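Local coordinates for ATP synthase epsilon chain (Caldalkalibacillus thermarum TA2.A1, PDB 5IK2), which probably helps couple proton flow across the membrane to ATP synthesis as the epsilon subunit of the F1 sector, and can itself bind ATP, at residues Q5-T10 with V15-A20; A62-F67 with L121-V126; E91-A96 with V126-A131; A98-I103 with L115-A120. The protein carries 2 engineered substitutions. All coordinates share one frame; numbering follows the deposited sequence.

Contact 1: Q5-T10 with V15-A20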
loop_
_atom_site.group_PDB
_atom_site.type_symbol
_atom_site.label_atom_id
_atom_site.label_comp_id
_atom_site.label_asym_id
_atom_site.label_seq_id
_atom_site.Cartn_x
_atom_site.Cartn_y
_atom_site.Cartn_z
ATOM N N GLN H 5 26.106 54.322 -39.818
ATOM C CA GLN H 5 25.585 53.188 -39.045
ATOM C C GLN H 5 25.504 51.954 -39.950
ATOM O O GLN H 5 25.013 52.044 -41.079
ATOM C CB GLN H 5 24.209 53.521 -38.448
ATOM C CG GLN H 5 23.757 52.600 -37.315
ATOM C CD GLN H 5 24.430 52.895 -35.976
ATOM O OE1 GLN H 5 24.520 54.051 -35.549
ATOM N NE2 GLN H 5 24.889 51.845 -35.297
ATOM N N VAL H 6 25.997 50.818 -39.451
ATOM C CA VAL H 6 26.071 49.569 -40.219
ATOM C C VAL H 6 25.352 48.454 -39.470
ATOM O O VAL H 6 25.559 48.286 -38.268
ATOM C CB VAL H 6 27.532 49.114 -40.450
ATOM C CG1 VAL H 6 27.591 47.962 -41.451
ATOM C CG2 VAL H 6 28.399 50.273 -40.921
ATOM N N ASP H 7 24.524 47.695 -40.189
ATOM C CA ASP H 7 23.874 46.493 -39.659
ATOM C C ASP H 7 24.136 45.307 -40.587
ATOM O O ASP H 7 23.752 45.342 -41.757
ATOM C CB ASP H 7 22.357 46.703 -39.526
ATOM C CG ASP H 7 21.965 47.556 -38.319
ATOM O OD1 ASP H 7 22.825 47.910 -37.486
ATOM O OD2 ASP H 7 20.765 47.874 -38.203
ATOM N N ILE H 8 24.805 44.279 -40.062
ATOM C CA ILE H 8 24.916 42.978 -40.725
ATOM C C ILE H 8 23.945 42.036 -40.017
ATOM O O ILE H 8 24.075 41.795 -38.816
ATOM C CB ILE H 8 26.359 42.424 -40.683
ATOM C CG1 ILE H 8 27.275 43.299 -41.548
ATOM C CG2 ILE H 8 26.401 40.970 -41.162
ATOM C CD1 ILE H 8 28.755 43.082 -41.322
ATOM N N VAL H 9 22.983 41.509 -40.775
ATOM C CA VAL H 9 21.838 40.773 -40.234
ATOM C C VAL H 9 21.620 39.469 -41.022
ATOM O O VAL H 9 21.958 39.386 -42.204
ATOM C CB VAL H 9 20.575 41.677 -40.274
ATOM C CG1 VAL H 9 19.305 40.916 -39.909
ATOM C CG2 VAL H 9 20.758 42.875 -39.347
ATOM N N THR H 10 21.089 38.453 -40.340
ATOM C CA THR H 10 20.617 37.211 -40.967
ATOM C C THR H 10 19.104 37.086 -40.712
ATOM O O THR H 10 18.532 37.930 -40.019
ATOM C CB THR H 10 21.378 35.979 -40.415
ATOM O OG1 THR H 10 20.968 35.708 -39.068
ATOM C CG2 THR H 10 22.884 36.204 -40.450
ATOM N N VAL H 15 23.951 40.467 -36.249
ATOM C CA VAL H 15 25.328 39.994 -36.057
ATOM C C VAL H 15 26.283 41.135 -35.707
ATOM O O VAL H 15 27.092 41.001 -34.789
ATOM C CB VAL H 15 25.838 39.257 -37.319
ATOM C CG1 VAL H 15 27.245 38.702 -37.102
ATOM C CG2 VAL H 15 24.867 38.146 -37.704
ATOM N N PHE H 16 26.203 42.236 -36.456
ATOM C CA PHE H 16 27.017 43.429 -36.203
ATOM C C PHE H 16 26.131 44.667 -36.095
ATOM O O PHE H 16 25.150 44.802 -36.829
ATOM C CB PHE H 16 28.048 43.627 -37.321
ATOM C CG PHE H 16 29.053 44.712 -37.037
ATOM C CD1 PHE H 16 30.227 44.428 -36.346
ATOM C CD2 PHE H 16 28.824 46.022 -37.457
ATOM C CE1 PHE H 16 31.155 45.427 -36.079
ATOM C CE2 PHE H 16 29.747 47.024 -37.191
ATOM C CZ PHE H 16 30.914 46.726 -36.503
ATOM N N GLN H 17 26.491 45.555 -35.169
ATOM C CA GLN H 17 25.835 46.851 -34.997
ATOM C C GLN H 17 26.872 47.874 -34.535
ATOM O O GLN H 17 27.621 47.612 -33.591
ATOM C CB GLN H 17 24.710 46.756 -33.963
ATOM C CG GLN H 17 23.455 46.055 -34.455
ATOM C CD GLN H 17 22.324 46.110 -33.440
ATOM O OE1 GLN H 17 22.516 45.772 -32.269
ATOM N NE2 GLN H 17 21.138 46.534 -33.878
ATOM N N GLY H 18 26.914 49.028 -35.197
ATOM C CA GLY H 18 27.853 50.096 -34.838
ATOM C C GLY H 18 28.077 51.106 -35.946
ATOM O O GLY H 18 27.632 50.908 -37.077
ATOM N N GLU H 19 28.769 52.190 -35.606
ATOM C CA GLU H 19 29.126 53.233 -36.566
ATOM C C GLU H 19 30.537 52.994 -37.092
ATOM O O GLU H 19 31.481 52.892 -36.307
ATOM C CB GLU H 19 29.031 54.613 -35.918
ATOM C CG GLU H 19 27.605 55.037 -35.608
ATOM C CD GLU H 19 27.484 56.524 -35.346
ATOM O OE1 GLU H 19 28.188 57.030 -34.444
ATOM O OE2 GLU H 19 26.681 57.185 -36.042
ATOM N N ALA H 20 30.668 52.914 -38.418
ATOM C CA ALA H 20 31.933 52.592 -39.083
ATOM C C ALA H 20 32.442 53.749 -39.942
ATOM O O ALA H 20 31.655 54.532 -40.475
ATOM C CB ALA H 20 31.758 51.355 -39.945
#
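Val6 and Ile8 carry all five backbone bonds to the facing strand and so set its register. Val6 N donates to Gly18 O at 2.9 Å, while the return bond from Gly18 N to Val6 O is weak at 3.4 Å. Ile8 N gives a further bond to Phe16 O. Ile8 O accepts twice: Val15 N lies 2.9 Å away, almost in line with the carbonyl, and Phe16 N lies 3.2 Å away in the carbonyl plane, on a lone pair. Val6, Ile8 and Phe16 share one sheet face, where Ile8 CB and Phe16 CB are 4.0 Å apart. With Phe16 CG anti to the backbone N (chi1 -172°), the ring is directed toward Val6 and presents its edge to Val6 O. Past the corner at Gly18, Val6 CG2 meets Ala20 CB at 3.7 Å. On the other face the Gln5 chain, bent at chi2 (77°), brings OE1 beside Glu19 CG, and Asp7 OD1 lies 3.6 Å from Gln17 CG. Asp7 OD2 is held elsewhere, by a salt bridge to Lys74. In the next shell Ile52 packs on Ile8, Phe16 and Ala20, and strand 74-79 pairs in parallel with strand 4-9. Two residues, Val15 and Phe16, opposite the single Ile8 define a classic beta bulge in the N-terminal hairpin of the beta-sandwich domain.

Contact 2: A62-F67 with L121-V126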
loop_
_atom_site.group_PDB
_atom_site.type_symbol
_atom_site.label_atom_id
_atom_site.label_comp_id
_atom_site.label_asym_id
_atom_site.label_seq_id
_atom_site.Cartn_x
_atom_site.Cartn_y
_atom_site.Cartn_z
ATOM N N ALA H 62 32.396 36.807 -41.629
ATOM C CA ALA H 62 32.249 35.815 -42.699
ATOM C C ALA H 62 30.810 35.834 -43.204
ATOM O O ALA H 62 29.910 35.418 -42.486
ATOM C CB ALA H 62 32.614 34.424 -42.189
ATOM N N VAL H 63 30.605 36.326 -44.427
ATOM C CA VAL H 63 29.266 36.460 -45.022
ATOM C C VAL H 63 29.138 35.580 -46.268
ATOM O O VAL H 63 30.030 35.573 -47.120
ATOM C CB VAL H 63 28.963 37.934 -45.392
ATOM C CG1 VAL H 63 27.618 38.063 -46.107
ATOM C CG2 VAL H 63 28.999 38.808 -44.143
ATOM N N SER H 64 28.025 34.850 -46.365
ATOM C CA SER H 64 27.707 34.036 -47.544
ATOM C C SER H 64 26.230 34.180 -47.914
ATOM O O SER H 64 25.366 34.208 -47.036
ATOM C CB SER H 64 28.046 32.560 -47.296
ATOM O OG SER H 64 27.064 31.915 -46.503
ATOM N N GLY H 65 25.957 34.270 -49.215
ATOM C CA GLY H 65 24.595 34.374 -49.732
ATOM C C GLY H 65 23.877 35.629 -49.279
ATOM O O GLY H 65 22.749 35.554 -48.787
ATOM N N GLY H 66 24.532 36.779 -49.445
ATOM C CA GLY H 66 23.987 38.066 -49.001
ATOM C C GLY H 66 24.014 39.164 -50.041
ATOM O O GLY H 66 24.603 39.007 -51.110
ATOM N N PHE H 67 23.352 40.274 -49.714
ATOM C CA PHE H 67 23.342 41.471 -50.559
ATOM C C PHE H 67 23.454 42.746 -49.720
ATOM O O PHE H 67 23.052 42.776 -48.553
ATOM C CB PHE H 67 22.088 41.509 -51.448
ATOM C CG PHE H 67 20.812 41.816 -50.709
ATOM C CD1 PHE H 67 20.128 40.812 -50.025
ATOM C CD2 PHE H 67 20.277 43.105 -50.713
ATOM C CE1 PHE H 67 18.945 41.091 -49.347
ATOM C CE2 PHE H 67 19.096 43.389 -50.038
ATOM C CZ PHE H 67 18.428 42.380 -49.355
ATOM N N LEU H 121 31.119 25.171 -50.414
ATOM C CA LEU H 121 32.583 25.214 -50.290
ATOM C C LEU H 121 33.083 26.636 -50.004
ATOM O O LEU H 121 33.964 26.826 -49.164
ATOM C CB LEU H 121 33.250 24.668 -51.562
ATOM C CG LEU H 121 34.781 24.709 -51.665
ATOM C CD1 LEU H 121 35.434 23.983 -50.498
ATOM C CD2 LEU H 121 35.234 24.117 -52.991
ATOM N N GLU H 122 32.524 27.617 -50.713
ATOM C CA GLU H 122 32.852 29.033 -50.494
ATOM C C GLU H 122 32.459 29.522 -49.097
ATOM O O GLU H 122 33.179 30.323 -48.498
ATOM C CB GLU H 122 32.192 29.916 -51.560
ATOM C CG GLU H 122 32.867 29.834 -52.920
ATOM C CD GLU H 122 32.078 30.505 -54.031
ATOM O OE1 GLU H 122 31.098 31.226 -53.742
ATOM O OE2 GLU H 122 32.450 30.314 -55.206
ATOM N N ARG H 123 31.317 29.047 -48.596
ATOM C CA ARG H 123 30.874 29.332 -47.226
ATOM C C ARG H 123 31.871 28.805 -46.193
ATOM O O ARG H 123 32.169 29.488 -45.213
ATOM C CB ARG H 123 29.494 28.715 -46.971
ATOM C CG ARG H 123 28.881 29.040 -45.616
ATOM C CD ARG H 123 27.590 28.269 -45.395
ATOM N NE ARG H 123 26.528 28.685 -46.313
ATOM C CZ ARG H 123 25.303 28.156 -46.355
ATOM N NH1 ARG H 123 24.950 27.171 -45.527
ATOM N NH2 ARG H 123 24.415 28.617 -47.234
ATOM N N ALA H 124 32.375 27.593 -46.425
ATOM C CA ALA H 124 33.327 26.948 -45.518
ATOM C C ALA H 124 34.689 27.639 -45.497
ATOM O O ALA H 124 35.243 27.873 -44.422
ATOM C CB ALA H 124 33.493 25.480 -45.883
ATOM N N GLU H 125 35.223 27.956 -46.677
ATOM C CA GLU H 125 36.543 28.600 -46.792
ATOM C C GLU H 125 36.566 30.026 -46.229
ATOM O O GLU H 125 37.550 30.428 -45.604
ATOM C CB GLU H 125 37.038 28.586 -48.244
ATOM C CG GLU H 125 37.413 27.195 -48.738
ATOM C CD GLU H 125 37.988 27.187 -50.145
ATOM O OE1 GLU H 125 37.466 27.913 -51.021
ATOM O OE2 GLU H 125 38.961 26.438 -50.379
ATOM N N VAL H 126 35.489 30.779 -46.450
ATOM C CA VAL H 126 35.354 32.135 -45.898
ATOM C C VAL H 126 35.241 32.107 -44.367
ATOM O O VAL H 126 35.793 32.979 -43.695
ATOM C CB VAL H 126 34.164 32.891 -46.541
ATOM C CG1 VAL H 126 33.831 34.179 -45.795
ATOM C CG2 VAL H 126 34.480 33.209 -47.996
#
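Arg123 supplies the flat group here: its guanidinium approaches Ser64, whose OG stands oblique to the guanidinium plane. The meeting atom is Arg123 NE, 3.3 Å from Ser64 OG, and the N-H points well off the oxygen (129°), which makes the hydrogen bond weak. More of the contact comes from the aliphatic part of the chain, since Arg123 CG is 3.5 Å from Ser64 OG and 4.0 Å from Ser64 CB. The chain runs out extended as far as CD and then bends at chi3 (-66°), which turns NE back to the serine. The stronger partner of the hydroxyl is Thr81 OG1, on the adjacent strand 81-83. A polar side chain from the chain of another protein also packs on Arg123. One turn along the helix the chemistry changes: Val126 CG1 reaches Ala62 CB at 3.8 Å and lies 4.1 Å from Val63 N, with Pro49 and Thr47 also against the valine. Strand 62-64 and helix 121-126 run antiparallel at 172°, their axes 8.1 Å apart, so the C-terminal helix lies along the strand and packs on the beta-sandwich. Arg123, Arg127 and Thr81 all belong to the ATP site, which is not occupied in this chain. A leucine in place of Arg123 has no NE donor or positive charge, which would probably leave Ser64 OG without its link to the helix and weaken nucleotide binding. A weak bond beside apolar packing suggests that the strand holds the guanidinium lightly, consistent with a group that can also serve a nucleotide.

Contact 3: E91-A96 with V126-A131. Engineered in segment 91-96: Ala92 (natural residue Arg).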
loop_
_atom_site.group_PDB
_atom_site.type_symbol
_atom_site.label_atom_id
_atom_site.label_comp_id
_atom_site.label_asym_id
_atom_site.label_seq_id
_atom_site.Cartn_x
_atom_site.Cartn_y
_atom_site.Cartn_z
ATOM N N GLU H 91 36.020 23.297 -36.643
ATOM C CA GLU H 91 36.065 21.889 -37.072
ATOM C C GLU H 91 34.940 21.521 -38.044
ATOM O O GLU H 91 35.150 20.716 -38.955
ATOM C CB GLU H 91 36.039 20.945 -35.860
ATOM C CG GLU H 91 37.280 21.020 -34.981
ATOM C CD GLU H 91 38.546 20.597 -35.708
ATOM O OE1 GLU H 91 38.577 19.466 -36.242
ATOM O OE2 GLU H 91 39.506 21.396 -35.749
ATOM N N ALA H 92 33.760 22.106 -37.845
ATOM C CA ALA H 92 32.633 21.931 -38.766
ATOM C C ALA H 92 32.935 22.500 -40.155
ATOM O O ALA H 92 32.522 21.923 -41.162
ATOM C CB ALA H 92 31.375 22.574 -38.196
ATOM N N ALA H 93 33.651 23.624 -40.195
ATOM C CA ALA H 93 34.054 24.264 -41.455
ATOM C C ALA H 93 35.112 23.461 -42.214
ATOM O O ALA H 93 35.077 23.402 -43.443
ATOM C CB ALA H 93 34.556 25.678 -41.195
ATOM N N LYS H 94 36.049 22.857 -41.485
ATOM C CA LYS H 94 37.076 21.994 -42.087
ATOM C C LYS H 94 36.479 20.729 -42.710
ATOM O O LYS H 94 36.846 20.350 -43.826
ATOM C CB LYS H 94 38.144 21.615 -41.054
ATOM C CG LYS H 94 39.045 22.769 -40.650
ATOM C CD LYS H 94 40.087 22.334 -39.633
ATOM C CE LYS H 94 40.993 23.489 -39.241
ATOM N NZ LYS H 94 41.932 23.116 -38.147
ATOM N N LYS H 95 35.566 20.084 -41.985
ATOM C CA LYS H 95 34.854 18.901 -42.488
ATOM C C LYS H 95 33.917 19.237 -43.651
ATOM O O LYS H 95 33.760 18.434 -44.570
ATOM C CB LYS H 95 34.086 18.202 -41.358
ATOM C CG LYS H 95 35.002 17.477 -40.384
ATOM C CD LYS H 95 34.337 17.203 -39.046
ATOM C CE LYS H 95 35.326 16.593 -38.061
ATOM N NZ LYS H 95 34.822 16.620 -36.661
ATOM N N ALA H 96 33.306 20.421 -43.603
ATOM C CA ALA H 96 32.494 20.931 -44.711
ATOM C C ALA H 96 33.345 21.252 -45.943
ATOM O O ALA H 96 32.932 20.971 -47.070
ATOM C CB ALA H 96 31.713 22.160 -44.275
ATOM N N VAL H 126 35.489 30.779 -46.450
ATOM C CA VAL H 126 35.354 32.135 -45.898
ATOM C C VAL H 126 35.241 32.107 -44.367
ATOM O O VAL H 126 35.793 32.979 -43.695
ATOM C CB VAL H 126 34.164 32.891 -46.541
ATOM C CG1 VAL H 126 33.831 34.179 -45.795
ATOM C CG2 VAL H 126 34.480 33.209 -47.996
ATOM N N ARG H 127 34.532 31.113 -43.827
ATOM C CA ARG H 127 34.477 30.891 -42.372
ATOM C C ARG H 127 35.854 30.599 -41.758
ATOM O O ARG H 127 36.141 31.036 -40.641
ATOM C CB ARG H 127 33.496 29.760 -42.023
ATOM C CG ARG H 127 32.041 30.196 -42.005
ATOM C CD ARG H 127 31.108 29.006 -41.878
ATOM N NE ARG H 127 29.714 29.410 -41.688
ATOM C CZ ARG H 127 28.672 28.577 -41.646
ATOM N NH1 ARG H 127 28.838 27.262 -41.782
ATOM N NH2 ARG H 127 27.448 29.063 -41.467
ATOM N N LEU H 128 36.691 29.863 -42.490
ATOM C CA LEU H 128 38.063 29.566 -42.060
ATOM C C LEU H 128 38.987 30.788 -42.133
ATOM O O LEU H 128 39.815 30.983 -41.243
ATOM C CB LEU H 128 38.649 28.408 -42.880
ATOM C CG LEU H 128 37.962 27.051 -42.663
ATOM C CD1 LEU H 128 38.230 26.107 -43.826
ATOM C CD2 LEU H 128 38.388 26.417 -41.345
ATOM N N GLN H 129 38.846 31.595 -43.188
ATOM C CA GLN H 129 39.606 32.852 -43.333
ATOM C C GLN H 129 39.366 33.828 -42.177
ATOM O O GLN H 129 40.313 34.401 -41.634
ATOM C CB GLN H 129 39.259 33.561 -44.651
ATOM C CG GLN H 129 39.863 32.941 -45.902
ATOM C CD GLN H 129 39.378 33.614 -47.180
ATOM O OE1 GLN H 129 39.229 34.837 -47.236
ATOM N NE2 GLN H 129 39.134 32.815 -48.216
ATOM N N VAL H 130 38.096 34.010 -41.818
ATOM C CA VAL H 130 37.701 34.929 -40.743
ATOM C C VAL H 130 38.063 34.367 -39.358
ATOM O O VAL H 130 38.340 35.135 -38.435
ATOM C CB VAL H 130 36.197 35.297 -40.841
ATOM C CG1 VAL H 130 35.750 36.163 -39.668
ATOM C CG2 VAL H 130 35.925 36.027 -42.154
ATOM N N ALA H 131 38.070 33.039 -39.220
ATOM C CA ALA H 131 38.509 32.382 -37.979
ATOM C C ALA H 131 40.019 32.523 -37.728
ATOM O O ALA H 131 40.436 32.683 -36.580
ATOM C CB ALA H 131 38.113 30.912 -37.987
#
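Ala93 and Leu128 make the close part of this contact, with Ala93 CB 3.9 Å from Leu128 CD2 and 4.0 Å from Leu128 CG. Their CA atoms, at 6.7 Å, are the nearest pair across the two segments, a spacing that the small methyl of the alanine allows. On the side leading toward the ATP site, Ala93 CB also touches the root of Arg127, meeting its CB at 4.3 Å. From there the extended Arg127 chain leaves the partner helix altogether: its NH2 forms a salt bridge with Glu83, and its side chain also touches Ile88. Arg127 and Glu83 are both ATP-site residues, and no nucleotide is bound to this chain. The two helices form the antiparallel helical hairpin of the C-terminal domain, here folded against the beta-sandwich. The axes of the two short segments are 9.4 Å apart and cross at -142°, and no hydrogen bond links them in this region. The opposite flank is the solvent side: the approach is no longer, but it involves one methylene of an exposed lysine. Leu128 CG is anti to the carbonyl carbon (chi1 -66°), which places CD2 within 3.8 Å of Lys94 CG, where the lysine chain passes at about a right angle. Beyond CG the lysine is extended, and NZ reaches back toward the preceding turn, where it makes a long ion pair with Glu91 OE2 at 3.8 Å. Lys97, one turn further on, packs against Leu128 as well. Ala92, an engineered replacement of the natural arginine at an ATP-site position, takes no part in the packing.

Contact 4: A98-I103 with L115-A120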
loop_
_atom_site.group_PDB
_atom_site.type_symbol
_atom_site.label_atom_id
_atom_site.label_comp_id
_atom_site.label_asym_id
_atom_site.label_seq_id
_atom_site.Cartn_x
_atom_site.Cartn_y
_atom_site.Cartn_z
ATOM N N ALA H 98 36.391 19.878 -46.715
ATOM C CA ALA H 98 36.867 18.587 -47.225
ATOM C C ALA H 98 35.765 17.775 -47.918
ATOM O O ALA H 98 36.037 17.056 -48.882
ATOM C CB ALA H 98 37.492 17.772 -46.099
ATOM N N ARG H 99 34.534 17.892 -47.419
ATOM C CA ARG H 99 33.368 17.256 -48.036
ATOM C C ARG H 99 33.116 17.810 -49.440
ATOM O O ARG H 99 33.151 17.067 -50.423
ATOM C CB ARG H 99 32.124 17.465 -47.157
ATOM C CG ARG H 99 30.821 16.875 -47.695
ATOM C CD ARG H 99 29.605 17.536 -47.060
ATOM N NE ARG H 99 28.361 17.165 -47.735
ATOM C CZ ARG H 99 27.154 17.658 -47.449
ATOM N NH1 ARG H 99 26.989 18.563 -46.483
ATOM N NH2 ARG H 99 26.095 17.241 -48.138
ATOM N N HIS H 100 32.877 19.116 -49.521
ATOM C CA HIS H 100 32.428 19.752 -50.764
ATOM C C HIS H 100 33.506 19.856 -51.847
ATOM O O HIS H 100 33.185 19.753 -53.028
ATOM C CB HIS H 100 31.820 21.132 -50.479
ATOM C CG HIS H 100 30.571 21.075 -49.653
ATOM N ND1 HIS H 100 29.490 20.293 -49.997
ATOM C CD2 HIS H 100 30.230 21.702 -48.503
ATOM C CE1 HIS H 100 28.539 20.436 -49.093
ATOM N NE2 HIS H 100 28.962 21.286 -48.175
ATOM N N GLU H 101 34.767 20.047 -51.456
ATOM C CA GLU H 101 35.862 20.167 -52.430
ATOM C C GLU H 101 36.192 18.838 -53.128
ATOM O O GLU H 101 36.507 18.833 -54.319
ATOM C CB GLU H 101 37.117 20.788 -51.789
ATOM C CG GLU H 101 37.973 19.854 -50.937
ATOM C CD GLU H 101 39.031 20.585 -50.124
ATOM O OE1 GLU H 101 39.596 19.965 -49.199
ATOM O OE2 GLU H 101 39.307 21.772 -50.404
ATOM N N THR H 102 36.117 17.726 -52.393
ATOM C CA THR H 102 36.375 16.392 -52.962
ATOM C C THR H 102 35.240 15.917 -53.880
ATOM O O THR H 102 35.496 15.218 -54.862
ATOM C CB THR H 102 36.626 15.331 -51.869
ATOM O OG1 THR H 102 35.511 15.281 -50.974
ATOM C CG2 THR H 102 37.901 15.647 -51.087
ATOM N N ILE H 103 34.000 16.292 -53.555
ATOM C CA ILE H 103 32.844 16.048 -54.434
ATOM C C ILE H 103 32.941 16.907 -55.704
ATOM O O ILE H 103 32.688 16.416 -56.805
ATOM C CB ILE H 103 31.495 16.316 -53.711
ATOM C CG1 ILE H 103 31.290 15.313 -52.569
ATOM C CG2 ILE H 103 30.315 16.228 -54.680
ATOM C CD1 ILE H 103 30.202 15.697 -51.584
ATOM N N LEU H 115 26.458 23.972 -58.377
ATOM C CA LEU H 115 26.317 25.261 -57.688
ATOM C C LEU H 115 26.099 25.107 -56.179
ATOM O O LEU H 115 26.599 25.921 -55.400
ATOM C CB LEU H 115 25.165 26.080 -58.289
ATOM C CG LEU H 115 25.315 26.523 -59.749
ATOM C CD1 LEU H 115 24.002 27.096 -60.269
ATOM C CD2 LEU H 115 26.446 27.530 -59.910
ATOM N N ARG H 116 25.361 24.071 -55.776
ATOM C CA ARG H 116 25.077 23.817 -54.358
ATOM C C ARG H 116 26.350 23.499 -53.567
ATOM O O ARG H 116 26.543 24.025 -52.468
ATOM C CB ARG H 116 24.050 22.685 -54.193
ATOM C CG ARG H 116 23.371 22.667 -52.828
ATOM C CD ARG H 116 22.173 21.723 -52.758
ATOM N NE ARG H 116 22.470 20.472 -52.049
ATOM C CZ ARG H 116 22.939 19.345 -52.597
ATOM N NH1 ARG H 116 23.198 19.250 -53.903
ATOM N NH2 ARG H 116 23.160 18.285 -51.820
ATOM N N HIS H 117 27.211 22.654 -54.133
ATOM C CA HIS H 117 28.482 22.288 -53.492
ATOM C C HIS H 117 29.523 23.413 -53.546
ATOM O O HIS H 117 30.260 23.618 -52.578
ATOM C CB HIS H 117 29.069 21.008 -54.110
ATOM C CG HIS H 117 28.234 19.783 -53.891
ATOM N ND1 HIS H 117 27.632 19.489 -52.686
ATOM C CD2 HIS H 117 27.925 18.758 -54.721
ATOM C CE1 HIS H 117 26.974 18.349 -52.788
ATOM N NE2 HIS H 117 27.137 17.884 -54.013
ATOM N N LYS H 118 29.586 24.131 -54.669
ATOM C CA LYS H 118 30.550 25.227 -54.840
ATOM C C LYS H 118 30.265 26.400 -53.897
ATOM O O LYS H 118 31.195 26.980 -53.333
ATOM C CB LYS H 118 30.575 25.717 -56.293
ATOM C CG LYS H 118 31.753 26.627 -56.618
ATOM C CD LYS H 118 31.814 26.960 -58.099
ATOM C CE LYS H 118 33.007 27.847 -58.414
ATOM N NZ LYS H 118 33.057 28.231 -59.853
ATOM N N ARG H 119 28.986 26.743 -53.739
ATOM C CA ARG H 119 28.566 27.780 -52.785
ATOM C C ARG H 119 28.795 27.352 -51.331
ATOM O O ARG H 119 29.212 28.167 -50.506
ATOM C CB ARG H 119 27.098 28.176 -53.009
ATOM C CG ARG H 119 26.890 29.040 -54.245
ATOM C CD ARG H 119 25.440 29.471 -54.418
ATOM N NE ARG H 119 24.587 28.382 -54.900
ATOM C CZ ARG H 119 23.300 28.502 -55.240
ATOM N NH1 ARG H 119 22.668 29.674 -55.160
ATOM N NH2 ARG H 119 22.633 27.431 -55.667
ATOM N N ALA H 120 28.528 26.080 -51.031
ATOM C CA ALA H 120 28.801 25.509 -49.702
ATOM C C ALA H 120 30.304 25.431 -49.389
ATOM O O ALA H 120 30.706 25.596 -48.236
ATOM C CB ALA H 120 28.161 24.133 -49.571
#
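His100 and His117 carry most of this helix-helix contact, which lies toward the connected ends of the C-terminal helical hairpin; the axes of the two short segments are 8.8 Å apart and cross at -136°. The two imidazoles meet rim to rim, neither over the other's face, with planes at 32° and centroids 5.4 Å apart. Their ND1 atoms are 3.4 Å apart, a weak hydrogen bond in which either could be the donor. Each ring also has an apolar neighbour from across the contact. Ala120 CB sits over one face of His100, 3.5 Å from the ring centroid, a CH-pi contact; Arg99 CD lies over the opposite face. Setting His100 CG anti to the carbonyl carbon (chi1 -65°) turns the imidazole into this slot. Leu121, from the same helix as Ala120, adds packing against His100. Replacing His100 by an alanine would probably leave His117 ND1 without its mate and open a gap between Arg99 and Ala120. Arg99, an ATP-site residue, in turn has His100 CE1 against one face of its guanidinium. On the far side of the histidine pair, Ile103 lies over one face of the His117 ring, its CG2 3.5 Å from His117 CD2.

Contact 2 is the most central and the most buried, its centre about 5 Å from the chain centre; the centres of contacts 1 and 3 lie about 13 Å out and that of contact 4 about 17 Å. Contact 1 joins two strands mainly by backbone bonds, whereas the other three work through side chains. Helix 114-133 serves contacts 2, 3 and 4: its inner surface meets the sandwich, while contacts 3 and 4 bind it to helix 90-104 at successive levels. Contacts 2 and 3 share Val126 and touch directly, as where Ala62 N meets Val130 CG2 at 3.7 Å. Along the hairpin the chemistry shifts from alanine-leucine packing in contact 3 to a histidine pair in contact 4.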